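Local coordinates for probable eukaryotic D-amino acid tRNA deacylase, LMAJ005534AAA (Leishmania major, PDB 1TC5), which may hydrolyse D-tyrosyl-tRNA(Tyr) to D-tyrosine and free tRNA, a possible defence against the harmful effect of D-tyrosine, and forms a homodimer, at residues A[14-19]-A[180-185]; A[25-30]-A[174-179]; A[39-44]-A[95-100]; A[57-62]-A[126-131]. All blocks are in the same frame, centred on the assembly; numbering follows the deposited sequence. Where two conformers were deposited one is given.

Contact 1: residues A[14-19]-A[180-185]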
loop_
_atom_site.group_PDB
_atom_site.type_symbol
_atom_site.label_atom_id
_atom_site.label_comp_id
_atom_site.label_asym_id
_atom_site.label_seq_id
_atom_site.Cartn_x
_atom_site.Cartn_y
_atom_site.Cartn_z
ATOM N N MET A 14 0.084 -4.679 -5.906
ATOM C CA MET A 14 0.910 -4.182 -4.818
ATOM C C MET A 14 0.755 -5.172 -3.654
ATOM O O MET A 14 -0.362 -5.471 -3.236
ATOM C CB MET A 14 0.481 -2.766 -4.399
ATOM C CG MET A 14 1.313 -2.161 -3.274
ATOM S SD MET A 14 0.826 -0.479 -2.757
ATOM C CE MET A 14 0.266 -0.789 -1.089
ATOM N N LEU A 15 1.879 -5.668 -3.146
ATOM C CA LEU A 15 1.903 -6.747 -2.166
ATOM C C LEU A 15 2.596 -6.252 -0.929
ATOM O O LEU A 15 3.717 -5.745 -1.018
ATOM C CB LEU A 15 2.669 -7.964 -2.711
ATOM C CG LEU A 15 2.343 -8.414 -4.136
ATOM C CD1 LEU A 15 3.397 -9.427 -4.644
ATOM C CD2 LEU A 15 0.949 -8.989 -4.219
ATOM N N GLN A 16 1.936 -6.409 0.224
ATOM C CA GLN A 16 2.470 -5.964 1.518
ATOM C C GLN A 16 2.434 -7.108 2.524
ATOM O O GLN A 16 1.493 -7.933 2.521
ATOM C CB GLN A 16 1.641 -4.815 2.108
ATOM C CG GLN A 16 1.627 -3.522 1.329
ATOM C CD GLN A 16 0.793 -2.438 2.001
ATOM O OE1 GLN A 16 1.231 -1.845 2.990
ATOM N NE2 GLN A 16 -0.391 -2.155 1.448
ATOM N N ALA A 17 3.486 -7.171 3.340
ATOM C CA ALA A 17 3.566 -8.099 4.480
ATOM C C ALA A 17 2.517 -7.716 5.523
ATOM O O ALA A 17 2.592 -6.632 6.123
ATOM C CB ALA A 17 4.946 -8.063 5.112
ATOM N N MET A 18 1.543 -8.602 5.691
ATOM C CA MET A 18 0.433 -8.421 6.622
ATOM C C MET A 18 0.690 -9.183 7.918
ATOM O O MET A 18 1.117 -10.346 7.888
ATOM C CB MET A 18 -0.863 -8.953 5.987
ATOM C CG MET A 18 -2.125 -8.803 6.866
ATOM S SD MET A 18 -3.624 -8.989 5.890
ATOM C CE MET A 18 -3.439 -10.713 5.305
ATOM N N ASP A 19 0.415 -8.536 9.050
ATOM C CA ASP A 19 0.288 -9.240 10.324
ATOM C C ASP A 19 -1.183 -9.457 10.679
ATOM O O ASP A 19 -1.588 -10.578 11.006
ATOM C CB ASP A 19 0.945 -8.468 11.467
ATOM C CG ASP A 19 1.042 -9.288 12.721
ATOM O OD1 ASP A 19 1.766 -10.291 12.656
ATOM O OD2 ASP A 19 0.417 -9.054 13.786
ATOM N N LEU A 180 -10.467 -0.098 5.534
ATOM C CA LEU A 180 -9.330 -0.942 5.875
ATOM C C LEU A 180 -8.716 -0.587 7.229
ATOM O O LEU A 180 -8.523 0.589 7.548
ATOM C CB LEU A 180 -8.245 -0.802 4.790
ATOM C CG LEU A 180 -6.969 -1.632 4.989
ATOM C CD1 LEU A 180 -7.251 -3.135 4.907
ATOM C CD2 LEU A 180 -5.911 -1.229 3.972
ATOM N N ARG A 181 -8.400 -1.619 8.010
ATOM C CA ARG A 181 -7.441 -1.500 9.098
ATOM C C ARG A 181 -6.347 -2.537 8.857
ATOM O O ARG A 181 -6.628 -3.719 8.657
ATOM C CB ARG A 181 -8.121 -1.710 10.460
ATOM C CG ARG A 181 -9.368 -0.832 10.695
ATOM C CD ARG A 181 -9.925 -0.879 12.128
ATOM N NE ARG A 181 -11.392 -0.976 12.163
ATOM C CZ ARG A 181 -12.097 -1.918 12.805
ATOM N NH1 ARG A 181 -11.502 -2.888 13.500
ATOM N NH2 ARG A 181 -13.421 -1.884 12.760
ATOM N N PHE A 182 -5.098 -2.083 8.873
ATOM C CA PHE A 182 -3.963 -2.907 8.457
ATOM C C PHE A 182 -2.825 -2.751 9.472
ATOM O O PHE A 182 -2.481 -1.633 9.835
ATOM C CB PHE A 182 -3.510 -2.458 7.089
ATOM C CG PHE A 182 -2.340 -3.204 6.567
ATOM C CD1 PHE A 182 -2.460 -4.547 6.215
ATOM C CD2 PHE A 182 -1.104 -2.561 6.402
ATOM C CE1 PHE A 182 -1.367 -5.242 5.703
ATOM C CE2 PHE A 182 -0.010 -3.256 5.885
ATOM C CZ PHE A 182 -0.149 -4.601 5.535
ATOM N N GLU A 183 -2.283 -3.880 9.945
ATOM C CA GLU A 183 -1.119 -3.890 10.845
ATOM C C GLU A 183 -0.022 -4.728 10.204
ATOM O O GLU A 183 -0.272 -5.830 9.702
ATOM C CB GLU A 183 -1.457 -4.505 12.235
ATOM C CG GLU A 183 -2.499 -3.747 13.050
ATOM C CD GLU A 183 -3.130 -4.576 14.182
ATOM O OE1 GLU A 183 -2.462 -5.475 14.774
ATOM O OE2 GLU A 183 -4.305 -4.321 14.488
ATOM N N SER A 184 1.205 -4.222 10.287
ATOM C CA SER A 184 2.345 -4.859 9.683
ATOM C C SER A 184 3.564 -4.623 10.541
ATOM O O SER A 184 3.739 -3.546 11.089
ATOM C CB SER A 184 2.530 -4.301 8.274
ATOM O OG SER A 184 3.734 -4.716 7.684
ATOM N N GLU A 185 4.429 -5.638 10.617
ATOM C CA GLU A 185 5.755 -5.485 11.216
ATOM C C GLU A 185 6.755 -4.851 10.220
ATOM O O GLU A 185 7.919 -4.674 10.542
ATOM C CB GLU A 185 6.278 -6.857 11.672
ATOM C CG GLU A 185 5.401 -7.573 12.694
ATOM C CD GLU A 185 5.414 -6.870 14.045
ATOM O OE1 GLU A 185 6.493 -6.815 14.665
ATOM O OE2 GLU A 185 4.359 -6.348 14.475
HETATM O O HOH W 1 0.003 -6.672 14.623
#
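Phe182 lays its ring against three successive residues of strand 14-18. Its CE1 edge, near the ring plane, faces CB of Met18 at 3.8 Å, while CZ comes to 3.5 Å from the carbonyl O of Ala17. The amide of Gln16 crosses the ring with the planes 52° apart, its OE1 standing 3.5 Å from Phe182 CE2; that oxygen is hydrogen-bonded to Tyr41 of the second subunit. With CG anti to the backbone N (chi1 179°), the phenyl group reaches across to Gln16 and Met18. Two bonds join the strand ends. Ser184 OG donates to Ala17 O at 2.7 Å, and Asp19 N donates to Glu183 O at 2.9 Å, in the carbonyl plane. A water gives one proton to Asp19 OD2 and one to Glu183 OE1, linking two carboxylates that would otherwise probably repel. Strand 10-18 belongs to the mixed sheet and strand 180-184 to the antiparallel one; their segment axes stand at 74°, and residues 180-184 extend their sheet antiparallel into the second subunit.

Contact 2: residues A[25-30]-A[174-179]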
loop_
_atom_site.group_PDB
_atom_site.type_symbol
_atom_site.label_atom_id
_atom_site.label_comp_id
_atom_site.label_asym_id
_atom_site.label_seq_id
_atom_site.Cartn_x
_atom_site.Cartn_y
_atom_site.Cartn_z
ATOM N N VAL A 25 -16.718 -4.911 4.084
ATOM C CA VAL A 25 -17.324 -5.628 2.958
ATOM C C VAL A 25 -18.748 -5.192 2.581
ATOM O O VAL A 25 -19.215 -5.567 1.518
ATOM C CB VAL A 25 -17.317 -7.154 3.190
ATOM C CG1 VAL A 25 -15.869 -7.663 3.222
ATOM C CG2 VAL A 25 -18.075 -7.523 4.465
ATOM N N ASN A 26 -19.431 -4.423 3.428
ATOM C CA ASN A 26 -20.810 -3.980 3.132
ATOM C C ASN A 26 -21.008 -2.448 3.032
ATOM O O ASN A 26 -22.123 -1.947 3.081
ATOM C CB ASN A 26 -21.817 -4.588 4.133
ATOM C CG ASN A 26 -21.697 -4.004 5.528
ATOM O OD1 ASN A 26 -20.782 -3.263 5.811
ATOM N ND2 ASN A 26 -22.629 -4.359 6.415
ATOM N N ASN A 27 -19.920 -1.710 2.927
ATOM C CA ASN A 27 -19.946 -0.234 2.857
ATOM C C ASN A 27 -20.390 0.462 4.163
ATOM O O ASN A 27 -20.485 1.683 4.212
ATOM C CB ASN A 27 -20.800 0.287 1.683
ATOM C CG ASN A 27 -20.067 0.254 0.384
ATOM O OD1 ASN A 27 -18.832 0.194 0.351
ATOM N ND2 ASN A 27 -20.809 0.325 -0.703
ATOM N N VAL A 28 -20.624 -0.310 5.220
ATOM C CA VAL A 28 -21.169 0.251 6.448
ATOM C C VAL A 28 -20.280 -0.097 7.632
ATOM O O VAL A 28 -19.411 0.697 7.994
ATOM C CB VAL A 28 -22.648 -0.148 6.661
ATOM C CG1 VAL A 28 -23.202 0.498 7.936
ATOM C CG2 VAL A 28 -23.487 0.259 5.448
ATOM N N ASP A 29 -20.453 -1.274 8.220
ATOM C CA ASP A 29 -19.699 -1.612 9.435
ATOM C C ASP A 29 -19.339 -3.093 9.619
ATOM O O ASP A 29 -18.875 -3.478 10.672
ATOM C CB ASP A 29 -20.379 -1.017 10.683
ATOM C CG ASP A 29 -21.662 -1.721 11.055
ATOM O OD1 ASP A 29 -22.378 -2.220 10.161
ATOM O OD2 ASP A 29 -22.043 -1.800 12.232
ATOM N N LYS A 30 -19.521 -3.912 8.594
ATOM C CA LYS A 30 -19.151 -5.317 8.663
ATOM C C LYS A 30 -17.713 -5.463 8.104
ATOM O O LYS A 30 -17.448 -5.141 6.948
ATOM C CB LYS A 30 -20.173 -6.189 7.913
ATOM C CG LYS A 30 -19.952 -7.701 8.087
ATOM C CD LYS A 30 -21.017 -8.519 7.315
ATOM C CE LYS A 30 -21.010 -10.014 7.673
ATOM N NZ LYS A 30 -19.909 -10.771 7.015
ATOM N N PHE A 174 -16.278 -6.384 -4.781
ATOM C CA PHE A 174 -15.985 -5.571 -5.941
ATOM C C PHE A 174 -16.957 -4.400 -6.049
ATOM O O PHE A 174 -18.172 -4.580 -5.915
ATOM C CB PHE A 174 -16.098 -6.392 -7.225
ATOM C CG PHE A 174 -15.482 -5.706 -8.420
ATOM C CD1 PHE A 174 -14.105 -5.616 -8.534
ATOM C CD2 PHE A 174 -16.276 -5.108 -9.386
ATOM C CE1 PHE A 174 -13.516 -4.979 -9.615
ATOM C CE2 PHE A 174 -15.696 -4.453 -10.468
ATOM C CZ PHE A 174 -14.315 -4.396 -10.585
ATOM N N GLY A 175 -16.419 -3.211 -6.314
ATOM C CA GLY A 175 -17.226 -2.010 -6.509
ATOM C C GLY A 175 -17.558 -1.320 -5.198
ATOM O O GLY A 175 -18.105 -0.233 -5.225
ATOM N N ASN A 176 -17.247 -1.939 -4.050
ATOM C CA ASN A 176 -17.482 -1.299 -2.755
ATOM C C ASN A 176 -16.312 -0.401 -2.356
ATOM O O ASN A 176 -15.232 -0.456 -2.933
ATOM C CB ASN A 176 -17.763 -2.332 -1.624
ATOM C CG ASN A 176 -19.226 -2.757 -1.552
ATOM O OD1 ASN A 176 -19.981 -2.582 -2.509
ATOM N ND2 ASN A 176 -19.630 -3.337 -0.416
ATOM N N ARG A 177 -16.563 0.443 -1.360
ATOM C CA ARG A 177 -15.528 1.231 -0.695
ATOM C C ARG A 177 -14.755 0.298 0.233
ATOM O O ARG A 177 -15.348 -0.369 1.066
ATOM C CB ARG A 177 -16.175 2.368 0.098
ATOM C CG ARG A 177 -15.216 3.239 0.906
ATOM C CD ARG A 177 -15.859 4.531 1.432
ATOM N NE ARG A 177 -16.963 4.245 2.352
ATOM C CZ ARG A 177 -16.834 3.764 3.596
ATOM N NH1 ARG A 177 -15.640 3.541 4.138
ATOM N NH2 ARG A 177 -17.914 3.526 4.321
ATOM N N GLN A 178 -13.437 0.269 0.079
ATOM C CA GLN A 178 -12.580 -0.731 0.736
ATOM C C GLN A 178 -12.004 -0.172 2.056
ATOM O O GLN A 178 -10.776 0.038 2.220
ATOM C CB GLN A 178 -11.470 -1.170 -0.222
ATOM C CG GLN A 178 -11.948 -1.636 -1.605
ATOM C CD GLN A 178 -12.824 -2.872 -1.537
ATOM O OE1 GLN A 178 -12.521 -3.832 -0.805
ATOM N NE2 GLN A 178 -13.928 -2.845 -2.273
ATOM N N GLY A 179 -12.909 0.087 3.000
ATOM C CA GLY A 179 -12.508 0.456 4.344
ATOM C C GLY A 179 -11.532 -0.574 4.910
ATOM O O GLY A 179 -11.749 -1.774 4.803
HETATM O O HOH W 2 -17.180 -2.020 1.743
HETATM O O HOH W 3 -19.930 1.112 -3.259
HETATM O O HOH W 4 -18.062 3.016 7.018
#
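Asn27 OD1 takes the backbone N-H of Arg177 at 2.9 Å, in the plane of its amide and on a lone pair, with an angle of 147° at the hydrogen. The amide of Asn27 also stacks on that of Asn176, the planes 27° apart and Asn27 CG 3.7 Å from Asn176 CG. Chi1 of -81° sets Asn27 CG beside its own backbone N, which brings the amide over to residues 176 and 177. Asn176 ND2 lies 3.0 Å from Val25 O, a carbonyl that accepts from Thr173 OG1. Further out, waters bridge the loops: one links Asn27 ND2 to Gly175 O, another Val28 O to Arg177 NH2. Behind this shell, Asn26 OD1 closes an Asx turn by accepting from Val28 N at 3.0 Å; Lys30 N reaches the same oxygen from the opposite face of the carboxamide plane. Gln178, the centre of an inverse gamma turn, donates through NE2 to Asn176 O at 2.8 Å. Arg177 NH1 is hydrogen-bonded to Glu185 O of the second subunit. The contact thus joins, at the surface, the turn between strands 20-24 and 31-34 to the loop leading from strand 169-171 into strand 180-184.

Contact 3: residues A[39-44]-A[95-100]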
loop_
_atom_site.group_PDB
_atom_site.type_symbol
_atom_site.label_atom_id
_atom_site.label_comp_id
_atom_site.label_asym_id
_atom_site.label_seq_id
_atom_site.Cartn_x
_atom_site.Cartn_y
_atom_site.Cartn_z
ATOM N N MET A 39 -1.224 -8.973 2.048
ATOM C CA MET A 39 -2.297 -8.135 1.523
ATOM C C MET A 39 -1.970 -7.727 0.088
ATOM O O MET A 39 -0.912 -7.130 -0.186
ATOM C CB MET A 39 -2.518 -6.897 2.378
ATOM C CG MET A 39 -3.709 -6.046 1.904
ATOM S SD MET A 39 -4.258 -4.781 3.023
ATOM C CE MET A 39 -2.859 -3.637 2.830
ATOM N N VAL A 40 -2.907 -8.037 -0.806
ATOM C CA VAL A 40 -2.751 -7.860 -2.243
ATOM C C VAL A 40 -3.725 -6.783 -2.681
ATOM O O VAL A 40 -4.925 -6.941 -2.465
ATOM C CB VAL A 40 -3.123 -9.179 -2.979
ATOM C CG1 VAL A 40 -3.031 -9.041 -4.489
ATOM C CG2 VAL A 40 -2.259 -10.346 -2.494
ATOM N N TYR A 41 -3.216 -5.701 -3.263
ATOM C CA TYR A 41 -4.011 -4.746 -4.029
ATOM C C TYR A 41 -3.903 -5.078 -5.529
ATOM O O TYR A 41 -2.817 -5.250 -6.042
ATOM C CB TYR A 41 -3.499 -3.323 -3.820
ATOM C CG TYR A 41 -3.635 -2.677 -2.455
ATOM C CD1 TYR A 41 -4.297 -3.285 -1.414
ATOM C CD2 TYR A 41 -3.082 -1.407 -2.218
ATOM C CE1 TYR A 41 -4.402 -2.662 -0.153
ATOM C CE2 TYR A 41 -3.185 -0.783 -0.988
ATOM C CZ TYR A 41 -3.854 -1.411 0.051
ATOM O OH TYR A 41 -3.965 -0.801 1.293
ATOM N N ILE A 42 -5.027 -5.130 -6.245
ATOM C CA ILE A 42 -5.004 -5.573 -7.622
ATOM C C ILE A 42 -5.790 -4.661 -8.583
ATOM O O ILE A 42 -6.892 -4.203 -8.293
ATOM C CB ILE A 42 -5.518 -7.061 -7.698
ATOM C CG1 ILE A 42 -5.361 -7.647 -9.101
ATOM C CG2 ILE A 42 -6.954 -7.198 -7.182
ATOM C CD1 ILE A 42 -5.375 -9.184 -9.063
ATOM N N ALA A 43 -5.206 -4.459 -9.750
ATOM C CA ALA A 43 -5.810 -3.692 -10.829
ATOM C C ALA A 43 -5.536 -4.417 -12.120
ATOM O O ALA A 43 -4.475 -5.021 -12.284
ATOM C CB ALA A 43 -5.197 -2.333 -10.909
ATOM N N PHE A 44 -6.499 -4.327 -13.028
ATOM C CA PHE A 44 -6.445 -4.940 -14.321
ATOM C C PHE A 44 -6.426 -3.824 -15.347
ATOM O O PHE A 44 -7.376 -3.058 -15.458
ATOM C CB PHE A 44 -7.643 -5.901 -14.540
ATOM C CG PHE A 44 -7.717 -6.999 -13.519
ATOM C CD1 PHE A 44 -6.904 -8.109 -13.619
ATOM C CD2 PHE A 44 -8.594 -6.922 -12.461
ATOM C CE1 PHE A 44 -6.947 -9.112 -12.675
ATOM C CE2 PHE A 44 -8.630 -7.926 -11.503
ATOM C CZ PHE A 44 -7.803 -9.013 -11.609
ATOM N N LEU A 95 -5.229 -11.536 1.838
ATOM C CA LEU A 95 -6.282 -10.541 1.826
ATOM C C LEU A 95 -6.166 -9.763 0.528
ATOM O O LEU A 95 -5.167 -9.121 0.310
ATOM C CB LEU A 95 -6.101 -9.582 3.007
ATOM C CG LEU A 95 -7.115 -8.445 3.100
ATOM C CD1 LEU A 95 -8.526 -8.976 3.158
ATOM C CD2 LEU A 95 -6.840 -7.570 4.324
ATOM N N ILE A 96 -7.201 -9.833 -0.305
ATOM C CA ILE A 96 -7.189 -9.278 -1.666
ATOM C C ILE A 96 -8.132 -8.098 -1.671
ATOM O O ILE A 96 -9.305 -8.226 -1.266
ATOM C CB ILE A 96 -7.686 -10.338 -2.708
ATOM C CG1 ILE A 96 -6.832 -11.601 -2.642
ATOM C CG2 ILE A 96 -7.649 -9.767 -4.095
ATOM C CD1 ILE A 96 -7.450 -12.804 -3.315
ATOM N N VAL A 97 -7.616 -6.957 -2.111
ATOM C CA VAL A 97 -8.390 -5.747 -2.235
ATOM C C VAL A 97 -8.344 -5.227 -3.683
ATOM O O VAL A 97 -7.258 -4.955 -4.214
ATOM C CB VAL A 97 -7.829 -4.673 -1.295
ATOM C CG1 VAL A 97 -8.753 -3.488 -1.205
ATOM C CG2 VAL A 97 -7.567 -5.289 0.086
ATOM N N PRO A 98 -9.508 -5.034 -4.303
ATOM C CA PRO A 98 -9.535 -4.451 -5.638
ATOM C C PRO A 98 -9.159 -2.977 -5.520
ATOM O O PRO A 98 -9.751 -2.255 -4.714
ATOM C CB PRO A 98 -10.994 -4.638 -6.088
ATOM C CG PRO A 98 -11.805 -4.722 -4.823
ATOM C CD PRO A 98 -10.871 -5.279 -3.776
ATOM N N GLN A 99 -8.146 -2.566 -6.282
ATOM C CA GLN A 99 -7.668 -1.190 -6.289
ATOM C C GLN A 99 -7.334 -0.791 -7.712
ATOM O O GLN A 99 -6.175 -0.705 -8.067
ATOM C CB GLN A 99 -6.433 -1.075 -5.399
ATOM C CG GLN A 99 -6.738 -1.229 -3.926
ATOM C CD GLN A 99 -7.342 0.031 -3.345
ATOM O OE1 GLN A 99 -6.605 0.981 -3.057
ATOM N NE2 GLN A 99 -8.685 0.067 -3.210
ATOM N N ALA A 100 -8.379 -0.522 -8.495
ATOM C CA ALA A 100 -8.273 -0.239 -9.914
ATOM C C ALA A 100 -7.488 1.052 -10.146
ATOM O O ALA A 100 -6.851 1.213 -11.189
ATOM C CB ALA A 100 -9.668 -0.142 -10.520
#
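The Tyr41 ring carries Gln99 over one face: CG of Gln99 makes a CH-pi contact 4.1 Å from the ring centroid, 26° off the normal. Val97 CB approaches CD1 of the same ring obliquely at 3.8 Å. The bend of Gln99 at chi2 (-78°) brings OE1 over the ring face near its rim, the amide and ring planes 60° apart; NE2 donates to Pro98 O, and OE1 is hydrogen-bonded to Thr189 of the second subunit. Met39 SD touches Leu95 CD2 on this same sheet face, whereas Ile42 CG2 meets Ile96 CG2 at 4.1 Å on the other. Four backbone bonds define the parallel register, Val40 N to Leu95 O, Val97 N to Val40 O, Ile42 N to Val97 O and Gln99 N to Ile42 O, all within 2.7 to 3.0 Å. Strand 37-45 lies between strands 93-98 and 10-18 in the mixed sheet; helix 119-136 covers the Ile42 and Ile96 face, and strand 180-184 meets Met39 and Tyr41 on the other.

Contact 4: residues A[57-62]-A[126-131]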
loop_
_atom_site.group_PDB
_atom_site.type_symbol
_atom_site.label_atom_id
_atom_site.label_comp_id
_atom_site.label_asym_id
_atom_site.label_seq_id
_atom_site.Cartn_x
_atom_site.Cartn_y
_atom_site.Cartn_z
ATOM N N ALA A 57 -3.495 -17.116 -18.549
ATOM C CA ALA A 57 -2.810 -15.903 -18.113
ATOM C C ALA A 57 -3.166 -15.487 -16.668
ATOM O O ALA A 57 -2.298 -15.023 -15.935
ATOM C CB ALA A 57 -3.100 -14.759 -19.083
ATOM N N LEU A 58 -4.428 -15.646 -16.263
ATOM C CA LEU A 58 -4.814 -15.375 -14.875
ATOM C C LEU A 58 -4.126 -16.341 -13.910
ATOM O O LEU A 58 -3.665 -15.930 -12.851
ATOM C CB LEU A 58 -6.327 -15.483 -14.669
ATOM C CG LEU A 58 -7.199 -14.235 -14.771
ATOM C CD1 LEU A 58 -8.623 -14.624 -14.411
ATOM C CD2 LEU A 58 -6.726 -13.076 -13.892
ATOM N N ARG A 59 -4.091 -17.612 -14.280
ATOM C CA ARG A 59 -3.468 -18.675 -13.474
ATOM C C ARG A 59 -1.954 -18.482 -13.386
ATOM O O ARG A 59 -1.325 -18.831 -12.379
ATOM C CB ARG A 59 -3.742 -20.050 -14.093
ATOM C CG ARG A 59 -5.090 -20.659 -13.732
ATOM C CD ARG A 59 -5.178 -22.172 -13.972
ATOM N NE ARG A 59 -6.565 -22.652 -13.987
ATOM C CZ ARG A 59 -7.331 -22.745 -15.074
ATOM N NH1 ARG A 59 -6.868 -22.401 -16.277
ATOM N NH2 ARG A 59 -8.580 -23.187 -14.962
ATOM N N HIS A 60 -1.383 -17.956 -14.466
ATOM C CA HIS A 60 0.022 -17.579 -14.478
ATOM C C HIS A 60 0.271 -16.497 -13.453
ATOM O O HIS A 60 1.266 -16.522 -12.751
ATOM C CB HIS A 60 0.479 -17.061 -15.858
ATOM C CG HIS A 60 1.846 -16.442 -15.849
ATOM N ND1 HIS A 60 2.053 -15.080 -15.873
ATOM C CD2 HIS A 60 3.076 -17.005 -15.781
ATOM C CE1 HIS A 60 3.349 -14.830 -15.837
ATOM N NE2 HIS A 60 3.992 -15.982 -15.783
ATOM N N ALA A 61 -0.626 -15.525 -13.383
ATOM C CA ALA A 61 -0.445 -14.432 -12.445
ATOM C C ALA A 61 -0.569 -14.908 -11.005
ATOM O O ALA A 61 0.102 -14.370 -10.119
ATOM C CB ALA A 61 -1.425 -13.303 -12.714
ATOM N N VAL A 62 -1.434 -15.884 -10.771
ATOM C CA VAL A 62 -1.616 -16.445 -9.434
ATOM C C VAL A 62 -0.324 -17.192 -9.067
ATOM O O VAL A 62 0.124 -17.127 -7.939
ATOM C CB VAL A 62 -2.847 -17.381 -9.354
ATOM C CG1 VAL A 62 -2.870 -18.158 -8.024
ATOM C CG2 VAL A 62 -4.127 -16.602 -9.495
ATOM N N TYR A 126 -11.604 -10.081 -11.699
ATOM C CA TYR A 126 -11.378 -10.021 -10.249
ATOM C C TYR A 126 -11.969 -11.245 -9.568
ATOM O O TYR A 126 -11.337 -11.888 -8.721
ATOM C CB TYR A 126 -12.036 -8.788 -9.636
ATOM C CG TYR A 126 -11.962 -8.745 -8.127
ATOM C CD1 TYR A 126 -10.747 -8.518 -7.477
ATOM C CD2 TYR A 126 -13.089 -8.928 -7.350
ATOM C CE1 TYR A 126 -10.656 -8.503 -6.092
ATOM C CE2 TYR A 126 -13.007 -8.897 -5.966
ATOM C CZ TYR A 126 -11.794 -8.682 -5.341
ATOM O OH TYR A 126 -11.714 -8.635 -3.953
ATOM N N ASP A 127 -13.203 -11.528 -9.928
ATOM C CA ASP A 127 -13.885 -12.710 -9.441
ATOM C C ASP A 127 -13.123 -14.001 -9.781
ATOM O O ASP A 127 -12.978 -14.893 -8.945
ATOM C CB ASP A 127 -15.290 -12.746 -10.028
ATOM C CG ASP A 127 -16.142 -13.812 -9.415
ATOM O OD1 ASP A 127 -16.489 -13.661 -8.228
ATOM O OD2 ASP A 127 -16.512 -14.829 -10.042
ATOM N N ARG A 128 -12.639 -14.083 -11.019
ATOM C CA ARG A 128 -11.937 -15.274 -11.498
ATOM C C ARG A 128 -10.611 -15.414 -10.786
ATOM O O ARG A 128 -10.226 -16.502 -10.380
ATOM C CB ARG A 128 -11.756 -15.186 -13.012
ATOM C CG ARG A 128 -11.394 -16.475 -13.697
ATOM C CD ARG A 128 -12.556 -17.427 -13.850
ATOM N NE ARG A 128 -12.143 -18.712 -14.424
ATOM C CZ ARG A 128 -12.651 -19.900 -14.091
ATOM N NH1 ARG A 128 -13.609 -20.022 -13.172
ATOM N NH2 ARG A 128 -12.195 -20.988 -14.689
ATOM N N PHE A 129 -9.939 -14.292 -10.592
ATOM C CA PHE A 129 -8.667 -14.261 -9.901
ATOM C C PHE A 129 -8.787 -14.686 -8.434
ATOM O O PHE A 129 -7.944 -15.431 -7.948
ATOM C CB PHE A 129 -8.052 -12.866 -9.995
ATOM C CG PHE A 129 -6.764 -12.726 -9.259
ATOM C CD1 PHE A 129 -5.559 -13.039 -9.887
ATOM C CD2 PHE A 129 -6.747 -12.273 -7.943
ATOM C CE1 PHE A 129 -4.352 -12.899 -9.216
ATOM C CE2 PHE A 129 -5.526 -12.115 -7.256
ATOM C CZ PHE A 129 -4.338 -12.446 -7.894
ATOM N N CYS A 130 -9.844 -14.244 -7.746
ATOM C CA CYS A 130 -10.068 -14.630 -6.364
ATOM C C CYS A 130 -10.417 -16.123 -6.263
ATOM O O CYS A 130 -9.960 -16.799 -5.340
ATOM C CB CYS A 130 -11.169 -13.770 -5.721
ATOM S SG CYS A 130 -10.793 -11.974 -5.529
ATOM N N HIS A 131 -11.222 -16.619 -7.206
ATOM C CA HIS A 131 -11.518 -18.055 -7.291
ATOM C C HIS A 131 -10.235 -18.917 -7.411
ATOM O O HIS A 131 -10.072 -19.924 -6.707
ATOM C CB HIS A 131 -12.468 -18.324 -8.468
ATOM C CG HIS A 131 -12.641 -19.781 -8.783
ATOM N ND1 HIS A 131 -13.033 -20.704 -7.836
ATOM C CD2 HIS A 131 -12.449 -20.476 -9.930
ATOM C CE1 HIS A 131 -13.087 -21.905 -8.390
ATOM N NE2 HIS A 131 -12.727 -21.795 -9.656
#
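Two helices, 55-67 and 119-136, pack side by side here, their local axes 9.8 Å apart and crossing at -51°. Leu58 enters the interface with its two methyl groups divided between neighbouring residues of the other helix. Leu58 CD1 lies 3.4 Å from Arg128 CG and nearly as close to Arg128 CB, against the aliphatic base of that side chain; Leu58 CD2 lies 4.1 Å from Phe129 CB, at the edge of the phenyl ring and near its plane. Phe129, with CG anti to the backbone N (chi1 178°), extends its ring toward helix 55-67, where Val62 CG2 approaches CE1 at 3.7 Å, obliquely. The same ring also packs on Ile42 of strand 37-45, so the pair of helices meets above the mixed sheet. Helix 55-67 belongs to the connection that carries the chain from strand 37-45 to its parallel neighbour 93-98, as in a beta-alpha-beta crossover. At the outer side of the interface the guanidinium groups of Arg59 and Arg128 come near each other, NH2 to NH2 4.2 Å. Arg128 NH2 forms a salt bridge with Asp55, which probably offsets the like charges. Farther along helix 119-136, Phe132 receives Leu58, Arg59 and Val62.

Contacts 1, 3 and 4 are largely buried, whereas contact 2 lies at the surface and relies on amides, backbone groups and water. Contact 3 is parallel backbone pairing inside the mixed sheet. Contact 1 shares that sheet through strand 10-18, which bonds to strand 37-45 by Met14 O to Tyr41 N (2.9 Å), yet faces a strand of another sheet. Contact 4 packs mainly apolar side chains between helices on the Ile42 face of the mixed sheet, where Ile42 CD1 of contact 3 lies 3.4 Å from Phe129 CE2 of contact 4. Segment 174-179 continues directly into 180-185, joining contacts 2 and 1 in sequence. Contacts 1, 2 and 3 reach the second subunit; contact 4 does not.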